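Peptide synthetase, module 7 (Actinoplanes teichomyceticus, PDB 4TX3) contributes a condensation-type domain to a nonribosomal peptide synthetase that probably makes the teicoplanin peptide, and probably serves to recruit partner oxygenases rather than to form peptide bonds. Local coordinates at residues B[50-55]-B[162-166]; B[63-67]-B[153-158]; B[122-126]-B[138-142]. All coordinates share one frame; numbering follows the deposited sequence.

Contact 1 of 3, residues B[50-55]-B[162-166]; sequences RLDVAA and YGARR
The phenolic oxygen of Y162 is gripped from two directions at the edge of its own ring. The backbone D52 N donates to Y162 OH over 2.9 Å with an almost straight N-H (170°), and a water sits 2.6 Å from the same OH, also near the ring plane. That water donates to R50 O and takes a weak bond from R166 NE. A second water, donating to the same R50 O, accepts from R166 NH2 at 2.7 Å, so two waters stitch the loop to the arginine, whose chain runs extended from CG to NE. The ring reaches the loop because its CG stands anti to the backbone N (chi1 180°), and R166 CB from the next helical turn lies over the centre of one ring face. L51 CD1 comes obliquely to the phenol end, 3.6 Å from Y162 OH. A55 is the apolar wedge: its CB lies 3.6 Å from R166 N and 3.8 Å from Y162 CE1, and it touches R165 CB as well. The polar end of R165 leads away to a salt bridge with D62. D52 has a double role, since its OD1 also receives A55 N at 3.2 Å, met from above the carboxylate plane (58° out of it). The main chain of this residue thus anchors the tyrosine while its side chain starts the helix. An aspartate N-cap opening helix 53-66 is set against the last turn of helix 148-166, two helices that run in roughly opposite directions in the chloramphenicol acetyltransferase-like fold found in condensation domains.

Contact 2 of 3, residues B[63-67]-B[153-158]; sequences VAARH and VFFRDL
D157 OD2 collects two protein donors and a water. H67 NE2 reaches it at 2.6 Å with a nearly straight N-H (170°), lying almost on the line of the C-O bond, and the oxygen stays in the plane of the imidazole. Ring and carboxylate are close to coplanar, 26° apart. R66 NE makes the second bond, a salt bridge of 3.0 Å, but it descends on D157 OD2 from above the carboxylate plane, with the guanidinium turned almost perpendicular to the carboxylate. The two donors therefore use different approaches to one oxygen and do not compete for the same space. A water closes the circuit by accepting from R66 NH2 and donating to D157 OD2, 2.7 Å on each side. The other carboxylate oxygen, OD1, is held by a salt bridge to R173. Within 63-67, neighbours reinforce each other: R66 CG lies over one face of the H67 ring, offset toward its rim, and L176 packs on both side chains. V153 CG1 approaches the same ring obliquely, 4.0 Å from H67 CE1. Beyond the polar cluster, V63 divides its two methyls between neighbours. CG1, anti to the backbone N (chi1 170°), meets F154 CE2 at 3.6 Å, whereas V63 CG2 settles 3.5 Å from L158 N, near the leucine side chain. R66 and H67 open the RHExLRTxF motif of condensation domains. With two arginines and a histidine N-H turned to it, the buried D157 is likely to be stabilised as a carboxylate, and the bonds it accepts tie the end of helix 53-66 to the middle of helix 148-166.

Contact 3 of 3, residues B[122-126]-B[138-142]; sequences PWRCE and SVTVH. With SO4 (sulfate ion), chain F.
The imidazole of H142 presents an edge to a bound sulfate: H142 NE2 donates to SO4 O1 at 2.9 Å with an N-H...O angle of 160°, the oxygen near the ring plane, and weakly to O4, while ND1 pairs with I144 N. H142 CB rests against P122 O. CG anti to the backbone N carries the ring away from the 122-126 strand to the anion, which R31, R39 and R233 also bind. With an alanine here, the sulfate would probably lose one donor and I144 N its side-chain partner. H142 takes the first position of the HHxxxDG motif of condensation domains, diverged here with arginine for the second histidine and aspartate for the glycine, consistent with a domain forming no peptide bonds. It ends one strand of an antiparallel beta hairpin; the axes of strand segments 123-126 and 138-142 run 171° apart. Hydrogen-bonded pairs R124-T140 and E126-S138 alternate with non-hydrogen-bonded W123-V141 and C125-V139. The R124 guanidinium meets T140 CG2 obliquely, with F115 as cation-pi partner and a hydrogen bond to Q113 O. On the other face W123 CB touches V141 CG2 at 4.0 Å, and chi1 of 67° swings the indole toward L60 and A64.

In the fold
One helix pair and one hairpin account for all three contacts. Contacts 1 and 2 lie at successive places along helices 53-66 and 148-166, their centres 15 Å apart, the first near the outer end of the pair and the second deeper in the chain. Contact 3 contributes two strands of the sheet against which the helices pack: its centre is 13 Å from that of contact 2, and they meet where F154 CZ lies 4.0 Å from W123 CZ3 and F155 CZ 4.1 Å from V139 CB. Contacts 1 and 3 stay about 9 Å apart at their nearest atoms. The sulfate marks the hairpin's open end, away from its turn, whereas R66 and A164 pack against the partner protein.

Contact 1 of 3, residues B[50-55]-B[162-166]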
loop_
_atom_site.group_PDB
_atom_site.type_symbol
_atom_site.label_atom_id
_atom_site.label_comp_id
_atom_site.label_asym_id
_atom_site.label_seq_id
_atom_site.Cartn_x
_atom_site.Cartn_y
_atom_site.Cartn_z
ATOM N N ARG B 50 -12.031 23.196 -9.633
ATOM C CA ARG B 50 -12.009 23.413 -11.069
ATOM C C ARG B 50 -11.479 22.183 -11.802
ATOM O O ARG B 50 -10.291 21.867 -11.780
ATOM C CB ARG B 50 -11.207 24.663 -11.415
ATOM C CG ARG B 50 -12.067 25.892 -11.229
ATOM C CD ARG B 50 -11.413 27.136 -11.747
ATOM N NE ARG B 50 -11.465 27.228 -13.204
ATOM C CZ ARG B 50 -12.519 27.660 -13.892
ATOM N NH1 ARG B 50 -13.631 28.024 -13.253
ATOM N NH2 ARG B 50 -12.460 27.727 -15.218
ATOM N N LEU B 51 -12.415 21.505 -12.446
ATOM C CA LEU B 51 -12.173 20.272 -13.142
ATOM C C LEU B 51 -11.781 20.531 -14.597
ATOM O O LEU B 51 -12.487 21.210 -15.339
ATOM C CB LEU B 51 -13.427 19.401 -13.060
ATOM C CG LEU B 51 -13.453 18.090 -13.838
ATOM C CD1 LEU B 51 -12.298 17.219 -13.377
ATOM C CD2 LEU B 51 -14.800 17.376 -13.656
ATOM N N ASP B 52 -10.648 19.991 -15.008
ATOM C CA ASP B 52 -10.241 20.107 -16.390
ATOM C C ASP B 52 -10.874 18.923 -17.131
ATOM O O ASP B 52 -10.333 17.810 -17.131
ATOM C CB ASP B 52 -8.710 20.128 -16.486
ATOM C CG ASP B 52 -8.194 20.463 -17.885
ATOM O OD1 ASP B 52 -8.891 20.152 -18.886
ATOM O OD2 ASP B 52 -7.068 21.018 -17.973
ATOM N N VAL B 53 -12.033 19.160 -17.739
ATOM C CA VAL B 53 -12.842 18.071 -18.280
ATOM C C VAL B 53 -12.149 17.388 -19.469
ATOM O O VAL B 53 -12.120 16.158 -19.553
ATOM C CB VAL B 53 -14.253 18.563 -18.700
ATOM C CG1 VAL B 53 -15.081 17.411 -19.224
ATOM C CG2 VAL B 53 -14.966 19.209 -17.519
ATOM N N ALA B 54 -11.567 18.170 -20.375
ATOM C CA ALA B 54 -10.808 17.567 -21.462
ATOM C C ALA B 54 -9.637 16.706 -20.932
ATOM O O ALA B 54 -9.316 15.648 -21.493
ATOM C CB ALA B 54 -10.302 18.638 -22.404
ATOM N N ALA B 55 -9.018 17.148 -19.839
ATOM C CA ALA B 55 -7.901 16.415 -19.256
ATOM C C ALA B 55 -8.378 15.113 -18.631
ATOM O O ALA B 55 -7.736 14.084 -18.766
ATOM C CB ALA B 55 -7.172 17.267 -18.218
ATOM N N TYR B 162 -4.386 12.095 -15.009
ATOM C CA TYR B 162 -5.041 13.408 -14.924
ATOM C C TYR B 162 -4.031 14.502 -14.578
ATOM O O TYR B 162 -4.070 15.587 -15.151
ATOM C CB TYR B 162 -6.175 13.407 -13.899
ATOM C CG TYR B 162 -6.891 14.748 -13.765
ATOM C CD1 TYR B 162 -7.712 15.225 -14.780
ATOM C CD2 TYR B 162 -6.750 15.531 -12.617
ATOM C CE1 TYR B 162 -8.367 16.443 -14.666
ATOM C CE2 TYR B 162 -7.412 16.751 -12.487
ATOM C CZ TYR B 162 -8.224 17.203 -13.516
ATOM O OH TYR B 162 -8.891 18.414 -13.406
ATOM N N GLY B 163 -3.133 14.201 -13.642
ATOM C CA GLY B 163 -2.054 15.097 -13.288
ATOM C C GLY B 163 -1.314 15.605 -14.507
ATOM O O GLY B 163 -1.215 16.818 -14.718
ATOM N N ALA B 164 -0.816 14.681 -15.324
ATOM C CA ALA B 164 -0.042 15.027 -16.522
ATOM C C ALA B 164 -0.868 15.757 -17.578
ATOM O O ALA B 164 -0.454 16.809 -18.075
ATOM C CB ALA B 164 0.579 13.768 -17.134
ATOM N N ARG B 165 -2.017 15.183 -17.938
ATOM C CA ARG B 165 -2.885 15.759 -18.964
ATOM C C ARG B 165 -3.375 17.155 -18.564
ATOM O O ARG B 165 -3.481 18.054 -19.403
ATOM C CB ARG B 165 -4.077 14.844 -19.237
ATOM C CG ARG B 165 -3.727 13.573 -19.962
ATOM C CD ARG B 165 -3.183 13.854 -21.364
ATOM N NE ARG B 165 -3.030 12.615 -22.108
ATOM C CZ ARG B 165 -2.459 12.504 -23.305
ATOM N NH1 ARG B 165 -1.968 13.570 -23.929
ATOM N NH2 ARG B 165 -2.378 11.310 -23.876
ATOM N N ARG B 166 -3.665 17.336 -17.279
ATOM C CA ARG B 166 -4.067 18.647 -16.781
ATOM C C ARG B 166 -2.934 19.665 -16.943
ATOM O O ARG B 166 -3.179 20.850 -17.135
ATOM C CB ARG B 166 -4.496 18.562 -15.319
ATOM C CG ARG B 166 -4.987 19.865 -14.765
ATOM C CD ARG B 166 -5.361 19.755 -13.299
ATOM N NE ARG B 166 -5.830 21.049 -12.812
ATOM C CZ ARG B 166 -5.029 22.006 -12.355
ATOM N NH1 ARG B 166 -3.725 21.805 -12.307
ATOM N NH2 ARG B 166 -5.536 23.159 -11.944
HETATM O O HOH W 1 -8.083 19.913 -11.472
HETATM O O HOH W 2 -8.021 23.068 -13.054
#

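Contact 2 of 3, residues B[63-67]-B[153-158]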
loop_
_atom_site.group_PDB
_atom_site.type_symbol
_atom_site.label_atom_id
_atom_site.label_comp_id
_atom_site.label_asym_id
_atom_site.label_seq_id
_atom_site.Cartn_x
_atom_site.Cartn_y
_atom_site.Cartn_z
ATOM N N VAL B 63 -5.752 5.495 -19.079
ATOM C CA VAL B 63 -5.793 4.354 -18.192
ATOM C C VAL B 63 -6.004 3.099 -19.020
ATOM O O VAL B 63 -5.408 2.059 -18.742
ATOM C CB VAL B 63 -6.894 4.491 -17.143
ATOM C CG1 VAL B 63 -7.088 3.171 -16.362
ATOM C CG2 VAL B 63 -6.561 5.642 -16.207
ATOM N N ALA B 64 -6.831 3.193 -20.056
ATOM C CA ALA B 64 -7.073 2.026 -20.899
ATOM C C ALA B 64 -5.889 1.793 -21.818
ATOM O O ALA B 64 -5.646 0.658 -22.250
ATOM C CB ALA B 64 -8.366 2.181 -21.711
ATOM N N ALA B 65 -5.161 2.862 -22.134
ATOM C CA ALA B 65 -3.949 2.702 -22.937
ATOM C C ALA B 65 -2.965 1.843 -22.152
ATOM O O ALA B 65 -2.349 0.939 -22.698
ATOM C CB ALA B 65 -3.331 4.049 -23.301
ATOM N N ARG B 66 -2.863 2.114 -20.857
ATOM C CA ARG B 66 -1.953 1.399 -19.969
ATOM C C ARG B 66 -2.371 -0.065 -19.780
ATOM O O ARG B 66 -1.512 -0.950 -19.760
ATOM C CB ARG B 66 -1.887 2.131 -18.623
ATOM C CG ARG B 66 -1.007 1.521 -17.545
ATOM C CD ARG B 66 -0.884 2.514 -16.385
ATOM N NE ARG B 66 -0.370 1.902 -15.165
ATOM C CZ ARG B 66 0.923 1.701 -14.914
ATOM N NH1 ARG B 66 1.848 2.069 -15.799
ATOM N NH2 ARG B 66 1.292 1.136 -13.771
ATOM N N HIS B 67 -3.679 -0.311 -19.659
ATOM C CA HIS B 67 -4.226 -1.647 -19.374
ATOM C C HIS B 67 -5.023 -2.233 -20.541
ATOM O O HIS B 67 -6.168 -1.843 -20.766
ATOM C CB HIS B 67 -5.142 -1.607 -18.146
ATOM C CG HIS B 67 -4.475 -1.121 -16.898
ATOM N ND1 HIS B 67 -3.782 -1.959 -16.051
ATOM C CD2 HIS B 67 -4.416 0.111 -16.339
ATOM C CE1 HIS B 67 -3.308 -1.260 -15.033
ATOM N NE2 HIS B 67 -3.680 -0.004 -15.182
ATOM N N VAL B 153 -6.614 0.297 -8.376
ATOM C CA VAL B 153 -5.570 0.489 -9.368
ATOM C C VAL B 153 -6.059 1.486 -10.409
ATOM O O VAL B 153 -5.330 2.411 -10.792
ATOM C CB VAL B 153 -5.149 -0.854 -10.037
ATOM C CG1 VAL B 153 -4.159 -0.615 -11.198
ATOM C CG2 VAL B 153 -4.539 -1.780 -9.002
ATOM N N PHE B 154 -7.309 1.314 -10.838
ATOM C CA PHE B 154 -7.894 2.186 -11.849
ATOM C C PHE B 154 -7.771 3.663 -11.433
ATOM O O PHE B 154 -7.277 4.497 -12.198
ATOM C CB PHE B 154 -9.360 1.823 -12.103
ATOM C CG PHE B 154 -9.998 2.613 -13.223
ATOM C CD1 PHE B 154 -10.595 3.851 -12.975
ATOM C CD2 PHE B 154 -9.991 2.132 -14.527
ATOM C CE1 PHE B 154 -11.161 4.588 -14.006
ATOM C CE2 PHE B 154 -10.566 2.860 -15.561
ATOM C CZ PHE B 154 -11.150 4.089 -15.302
ATOM N N PHE B 155 -8.180 3.983 -10.210
ATOM C CA PHE B 155 -8.136 5.370 -9.778
ATOM C C PHE B 155 -6.727 5.839 -9.425
ATOM O O PHE B 155 -6.447 7.027 -9.523
ATOM C CB PHE B 155 -9.122 5.596 -8.619
ATOM C CG PHE B 155 -10.552 5.506 -9.063
ATOM C CD1 PHE B 155 -11.114 6.519 -9.820
ATOM C CD2 PHE B 155 -11.316 4.376 -8.798
ATOM C CE1 PHE B 155 -12.420 6.414 -10.274
ATOM C CE2 PHE B 155 -12.628 4.268 -9.253
ATOM C CZ PHE B 155 -13.171 5.277 -9.991
ATOM N N ARG B 156 -5.823 4.930 -9.060
ATOM C CA ARG B 156 -4.436 5.357 -8.885
ATOM C C ARG B 156 -3.889 5.734 -10.247
ATOM O O ARG B 156 -3.135 6.695 -10.373
ATOM C CB ARG B 156 -3.569 4.278 -8.216
ATOM C CG ARG B 156 -3.493 4.418 -6.667
ATOM C CD ARG B 156 -3.130 3.104 -5.970
ATOM N NE ARG B 156 -2.228 2.307 -6.803
ATOM C CZ ARG B 156 -2.089 0.987 -6.709
ATOM N NH1 ARG B 156 -2.799 0.305 -5.816
ATOM N NH2 ARG B 156 -1.243 0.351 -7.508
ATOM N N ASP B 157 -4.296 5.011 -11.283
ATOM C CA ASP B 157 -3.761 5.291 -12.611
ATOM C C ASP B 157 -4.475 6.471 -13.282
ATOM O O ASP B 157 -3.865 7.209 -14.055
ATOM C CB ASP B 157 -3.820 4.036 -13.476
ATOM C CG ASP B 157 -2.752 3.008 -13.078
ATOM O OD1 ASP B 157 -1.788 3.390 -12.365
ATOM O OD2 ASP B 157 -2.869 1.821 -13.473
ATOM N N LEU B 158 -5.757 6.656 -12.969
ATOM C CA LEU B 158 -6.498 7.853 -13.379
ATOM C C LEU B 158 -5.861 9.162 -12.853
ATOM O O LEU B 158 -5.599 10.097 -13.617
ATOM C CB LEU B 158 -7.951 7.753 -12.902
ATOM C CG LEU B 158 -8.871 8.825 -13.474
ATOM C CD1 LEU B 158 -8.862 8.752 -14.984
ATOM C CD2 LEU B 158 -10.270 8.679 -12.948
HETATM O O HOH W 3 -0.866 0.607 -12.203
#

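Contact 3 of 3, residues B[122-126]-B[138-142]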
loop_
_atom_site.group_PDB
_atom_site.type_symbol
_atom_site.label_atom_id
_atom_site.label_comp_id
_atom_site.label_asym_id
_atom_site.label_seq_id
_atom_site.Cartn_x
_atom_site.Cartn_y
_atom_site.Cartn_z
ATOM N N PRO B 122 -15.454 -3.397 -21.836
ATOM C CA PRO B 122 -16.064 -3.859 -20.585
ATOM C C PRO B 122 -16.106 -2.795 -19.466
ATOM O O PRO B 122 -16.178 -3.130 -18.292
ATOM C CB PRO B 122 -15.165 -5.023 -20.191
ATOM C CG PRO B 122 -13.785 -4.559 -20.651
ATOM C CD PRO B 122 -14.019 -3.729 -21.905
ATOM N N TRP B 123 -16.057 -1.522 -19.822
ATOM C CA TRP B 123 -16.211 -0.475 -18.826
ATOM C C TRP B 123 -16.870 0.719 -19.459
ATOM O O TRP B 123 -17.103 0.750 -20.659
ATOM C CB TRP B 123 -14.874 -0.077 -18.208
ATOM C CG TRP B 123 -13.944 0.576 -19.147
ATOM C CD1 TRP B 123 -13.271 -0.009 -20.186
ATOM C CD2 TRP B 123 -13.544 1.954 -19.132
ATOM N NE1 TRP B 123 -12.487 0.926 -20.828
ATOM C CE2 TRP B 123 -12.631 2.135 -20.202
ATOM C CE3 TRP B 123 -13.876 3.052 -18.332
ATOM C CZ2 TRP B 123 -12.045 3.377 -20.486
ATOM C CZ3 TRP B 123 -13.292 4.282 -18.617
ATOM C CH2 TRP B 123 -12.388 4.434 -19.685
ATOM N N ARG B 124 -17.154 1.714 -18.639
ATOM C CA ARG B 124 -18.096 2.751 -19.002
ATOM C C ARG B 124 -18.010 3.880 -17.983
ATOM O O ARG B 124 -17.992 3.641 -16.773
ATOM C CB ARG B 124 -19.496 2.151 -19.054
ATOM C CG ARG B 124 -20.606 3.104 -19.247
ATOM C CD ARG B 124 -21.911 2.450 -18.835
ATOM N NE ARG B 124 -22.191 1.251 -19.612
ATOM C CZ ARG B 124 -22.735 0.156 -19.095
ATOM N NH1 ARG B 124 -23.064 0.132 -17.800
ATOM N NH2 ARG B 124 -22.956 -0.905 -19.868
ATOM N N CYS B 125 -17.938 5.110 -18.464
ATOM C CA CYS B 125 -17.850 6.233 -17.556
ATOM C C CYS B 125 -18.853 7.310 -17.935
ATOM O O CYS B 125 -19.262 7.397 -19.097
ATOM C CB CYS B 125 -16.423 6.789 -17.532
ATOM S SG CYS B 125 -15.739 7.284 -19.135
ATOM N N GLU B 126 -19.268 8.107 -16.950
ATOM C CA GLU B 126 -20.073 9.291 -17.228
ATOM C C GLU B 126 -19.735 10.409 -16.244
ATOM O O GLU B 126 -19.348 10.170 -15.098
ATOM C CB GLU B 126 -21.576 8.963 -17.184
ATOM C CG GLU B 126 -22.423 9.819 -18.152
ATOM C CD GLU B 126 -23.909 9.399 -18.222
ATOM O OE1 GLU B 126 -24.437 8.838 -17.232
ATOM O OE2 GLU B 126 -24.562 9.640 -19.269
ATOM N N SER B 138 -18.716 8.905 -12.594
ATOM C CA SER B 138 -19.237 7.561 -12.399
ATOM C C SER B 138 -18.500 6.559 -13.306
ATOM O O SER B 138 -18.464 6.726 -14.537
ATOM C CB SER B 138 -20.739 7.548 -12.678
ATOM O OG SER B 138 -21.242 6.236 -12.730
ATOM N N VAL B 139 -17.897 5.538 -12.689
ATOM C CA VAL B 139 -17.219 4.469 -13.425
ATOM C C VAL B 139 -17.803 3.090 -13.132
ATOM O O VAL B 139 -17.960 2.700 -11.976
ATOM C CB VAL B 139 -15.713 4.447 -13.114
ATOM C CG1 VAL B 139 -15.039 3.219 -13.749
ATOM C CG2 VAL B 139 -15.070 5.729 -13.619
ATOM N N THR B 140 -18.120 2.356 -14.191
ATOM C CA THR B 140 -18.651 1.006 -14.069
ATOM C C THR B 140 -17.775 0.033 -14.850
ATOM O O THR B 140 -17.501 0.254 -16.030
ATOM C CB THR B 140 -20.099 0.906 -14.591
ATOM O OG1 THR B 140 -20.954 1.779 -13.845
ATOM C CG2 THR B 140 -20.613 -0.501 -14.454
ATOM N N VAL B 141 -17.323 -1.039 -14.202
ATOM C CA VAL B 141 -16.538 -2.056 -14.899
ATOM C C VAL B 141 -17.221 -3.424 -14.808
ATOM O O VAL B 141 -17.673 -3.838 -13.742
ATOM C CB VAL B 141 -15.115 -2.164 -14.333
ATOM C CG1 VAL B 141 -14.330 -3.155 -15.137
ATOM C CG2 VAL B 141 -14.419 -0.794 -14.322
ATOM N N HIS B 142 -17.317 -4.118 -15.932
ATOM C CA HIS B 142 -17.825 -5.484 -15.912
ATOM C C HIS B 142 -16.830 -6.446 -15.240
ATOM O O HIS B 142 -15.611 -6.341 -15.431
ATOM C CB HIS B 142 -18.143 -5.967 -17.325
ATOM C CG HIS B 142 -18.992 -7.190 -17.345
ATOM N ND1 HIS B 142 -18.487 -8.449 -17.094
ATOM C CD2 HIS B 142 -20.325 -7.345 -17.536
ATOM C CE1 HIS B 142 -19.472 -9.327 -17.152
ATOM N NE2 HIS B 142 -20.596 -8.682 -17.416
HETATM S S SO4 F . -23.980 -10.022 -17.226
HETATM O O1 SO4 F . -22.926 -10.227 -18.220
HETATM O O2 SO4 F . -24.859 -8.947 -17.678
HETATM O O3 SO4 F . -24.773 -11.253 -17.091
HETATM O O4 SO4 F . -23.363 -9.684 -15.937
#